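Local coordinates for tail fiber protein (Acinetobacter phage AM24, PDB 5W5P), which probably recognises, and may degrade, the capsular polysaccharide of its host Acinetobacter baumannii as the trimeric tailspike of the phage, at residues Y386-F391 / A415-S420. Numbering follows the deposited sequence.
Sequences YADVKF and AYRMWS
Ser420 reaches across to Phe391 with its hydroxyl: OG takes the N-H of Phe391 at 3.3 Å in a nearly straight bond (163°), a reach made possible by a side chain small enough to fit beside the backbone of 386-391. In the same neighbourhood Ser420 N gives a long, bent bond to Val389 O at 3.3 Å, and Trp419 CA adds a CA-H...O contact to that oxygen. Farther back, the successive amides of Asp388 and Val389 find Arg417 O and Met418 O at 3.0 and 2.9 Å, each donor lying above the carbonyl plane, away from the lone pairs. Val389 with Trp419 is the single beta bridge. Ala387, with only a methyl group, lets the chains close in, its CB lying 3.6 Å from Trp419 C. Tyr386 has CG anti to its own N (chi1 177°), which sends the ring obliquely to the Ala415 methyl, CE2 to CB 3.4 Å. Its OH ties to Asp388 OD1 at 2.8 Å, on the anti side of the carboxylate, while Thr413 holds OD2. Water links Tyr386 O to Arg417 NH1, and Arg439 O takes NH2. Strand 389-390 ends a parallel sheet of the beta-helix, and the Val389 side chain packs on Phe369 and Phe408. The loop thus answers part of this buried backbone's polarity, Ile353 and Leu355 bonding Asp388 and Lys390, with the Asp388 carboxylate steadied by Tyr386 OH and Thr413 OG1.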
loop_
_atom_site.group_PDB
_atom_site.type_symbol
_atom_site.label_atom_id
_atom_site.label_comp_id
_atom_site.label_asym_id
_atom_site.label_seq_id
_atom_site.Cartn_x
_atom_site.Cartn_y
_atom_site.Cartn_z
ATOM N N TYR A 386 -27.067 0.278 -10.021
ATOM C CA TYR A 386 -25.624 0.082 -10.047
ATOM C C TYR A 386 -24.973 0.692 -8.811
ATOM O O TYR A 386 -25.356 1.776 -8.361
ATOM C CB TYR A 386 -24.999 0.700 -11.305
ATOM C CG TYR A 386 -23.491 0.562 -11.324
ATOM C CD1 TYR A 386 -22.887 -0.547 -11.899
ATOM C CD2 TYR A 386 -22.673 1.522 -10.740
ATOM C CE1 TYR A 386 -21.512 -0.695 -11.899
ATOM C CE2 TYR A 386 -21.303 1.379 -10.731
ATOM C CZ TYR A 386 -20.726 0.271 -11.315
ATOM O OH TYR A 386 -19.356 0.134 -11.304
ATOM N N ALA A 387 -23.971 -0.006 -8.279
ATOM C CA ALA A 387 -23.071 0.550 -7.278
ATOM C C ALA A 387 -21.693 -0.047 -7.512
ATOM O O ALA A 387 -21.582 -1.221 -7.862
ATOM C CB ALA A 387 -23.545 0.257 -5.852
ATOM N N ASP A 388 -20.647 0.764 -7.328
ATOM C CA ASP A 388 -19.292 0.273 -7.570
ATOM C C ASP A 388 -18.978 -0.947 -6.709
ATOM O O ASP A 388 -18.385 -1.918 -7.192
ATOM C CB ASP A 388 -18.268 1.385 -7.322
ATOM C CG ASP A 388 -18.299 2.464 -8.396
ATOM O OD1 ASP A 388 -18.292 2.122 -9.598
ATOM O OD2 ASP A 388 -18.322 3.661 -8.037
ATOM N N VAL A 389 -19.383 -0.926 -5.438
ATOM C CA VAL A 389 -19.131 -2.014 -4.491
ATOM C C VAL A 389 -20.475 -2.424 -3.895
ATOM O O VAL A 389 -21.100 -1.637 -3.174
ATOM C CB VAL A 389 -18.147 -1.601 -3.387
ATOM C CG1 VAL A 389 -17.845 -2.773 -2.460
ATOM C CG2 VAL A 389 -16.861 -1.028 -3.989
ATOM N N LYS A 390 -20.918 -3.646 -4.184
ATOM C CA LYS A 390 -22.227 -4.135 -3.757
ATOM C C LYS A 390 -22.086 -5.135 -2.617
ATOM O O LYS A 390 -21.305 -6.091 -2.713
ATOM C CB LYS A 390 -22.979 -4.786 -4.919
ATOM C CG LYS A 390 -23.972 -3.863 -5.585
ATOM C CD LYS A 390 -24.798 -4.584 -6.630
ATOM C CE LYS A 390 -25.655 -3.594 -7.395
ATOM N NZ LYS A 390 -26.292 -4.209 -8.577
ATOM N N PHE A 391 -22.861 -4.925 -1.556
ATOM C CA PHE A 391 -22.858 -5.796 -0.388
ATOM C C PHE A 391 -24.016 -5.395 0.519
ATOM O O PHE A 391 -24.622 -4.331 0.356
ATOM C CB PHE A 391 -21.525 -5.724 0.369
ATOM C CG PHE A 391 -21.205 -4.360 0.917
ATOM C CD1 PHE A 391 -20.536 -3.426 0.145
ATOM C CD2 PHE A 391 -21.566 -4.014 2.212
ATOM C CE1 PHE A 391 -20.237 -2.169 0.654
ATOM C CE2 PHE A 391 -21.272 -2.762 2.725
ATOM C CZ PHE A 391 -20.606 -1.840 1.945
ATOM N N ALA A 415 -20.178 7.124 -11.114
ATOM C CA ALA A 415 -21.289 6.215 -11.309
ATOM C C ALA A 415 -22.476 6.676 -10.467
ATOM O O ALA A 415 -22.393 7.641 -9.704
ATOM C CB ALA A 415 -20.870 4.790 -10.953
ATOM N N TYR A 416 -23.604 5.982 -10.609
ATOM C CA TYR A 416 -24.767 6.334 -9.807
ATOM C C TYR A 416 -24.460 6.220 -8.319
ATOM O O TYR A 416 -24.806 7.112 -7.534
ATOM C CB TYR A 416 -25.959 5.459 -10.181
ATOM C CG TYR A 416 -27.247 5.992 -9.615
ATOM C CD1 TYR A 416 -27.873 7.089 -10.190
ATOM C CD2 TYR A 416 -27.827 5.419 -8.493
ATOM C CE1 TYR A 416 -29.050 7.597 -9.669
ATOM C CE2 TYR A 416 -29.004 5.923 -7.963
ATOM C CZ TYR A 416 -29.608 7.011 -8.557
ATOM O OH TYR A 416 -30.777 7.514 -8.043
ATOM N N ARG A 417 -23.787 5.145 -7.917
ATOM C CA ARG A 417 -23.440 4.944 -6.520
ATOM C C ARG A 417 -22.064 4.305 -6.420
ATOM O O ARG A 417 -21.634 3.561 -7.307
ATOM C CB ARG A 417 -24.472 4.070 -5.806
ATOM C CG ARG A 417 -25.641 4.847 -5.219
ATOM C CD ARG A 417 -26.458 3.974 -4.284
ATOM N NE ARG A 417 -27.569 4.705 -3.691
ATOM C CZ ARG A 417 -28.807 4.709 -4.172
ATOM N NH1 ARG A 417 -29.102 4.011 -5.264
ATOM N NH2 ARG A 417 -29.749 5.409 -3.561
HETATM N N MSE A 418 -21.385 4.595 -5.318
HETATM C CA MSE A 418 -20.107 3.966 -5.039
HETATM C C MSE A 418 -20.294 2.684 -4.226
HETATM O O MSE A 418 -19.490 1.753 -4.334
HETATM C CB MSE A 418 -19.181 4.930 -4.307
HETATM C CG MSE A 418 -17.730 4.483 -4.314
HETATM SE SE MSE A 418 -16.612 5.579 -3.164
HETATM C CE MSE A 418 -16.660 7.238 -4.196
ATOM N N TRP A 419 -21.359 2.637 -3.422
ATOM C CA TRP A 419 -21.651 1.465 -2.609
ATOM C C TRP A 419 -23.159 1.341 -2.429
ATOM O O TRP A 419 -23.918 2.278 -2.691
ATOM C CB TRP A 419 -20.934 1.531 -1.253
ATOM C CG TRP A 419 -21.318 2.707 -0.402
ATOM C CD1 TRP A 419 -22.442 2.833 0.361
ATOM C CD2 TRP A 419 -20.575 3.920 -0.222
ATOM N NE1 TRP A 419 -22.444 4.045 1.002
ATOM C CE2 TRP A 419 -21.310 4.733 0.660
ATOM C CE3 TRP A 419 -19.361 4.397 -0.723
ATOM C CZ2 TRP A 419 -20.873 5.996 1.052
ATOM C CZ3 TRP A 419 -18.931 5.650 -0.336
ATOM C CH2 TRP A 419 -19.683 6.433 0.545
ATOM N N SER A 420 -23.586 0.159 -1.985
ATOM C CA SER A 420 -24.999 -0.073 -1.710
ATOM C C SER A 420 -25.496 0.906 -0.655
ATOM O O SER A 420 -24.877 1.063 0.402
ATOM C CB SER A 420 -25.223 -1.511 -1.240
ATOM O OG SER A 420 -24.857 -2.450 -2.231
HETATM O O HOH W 1 -27.673 1.773 -6.776
#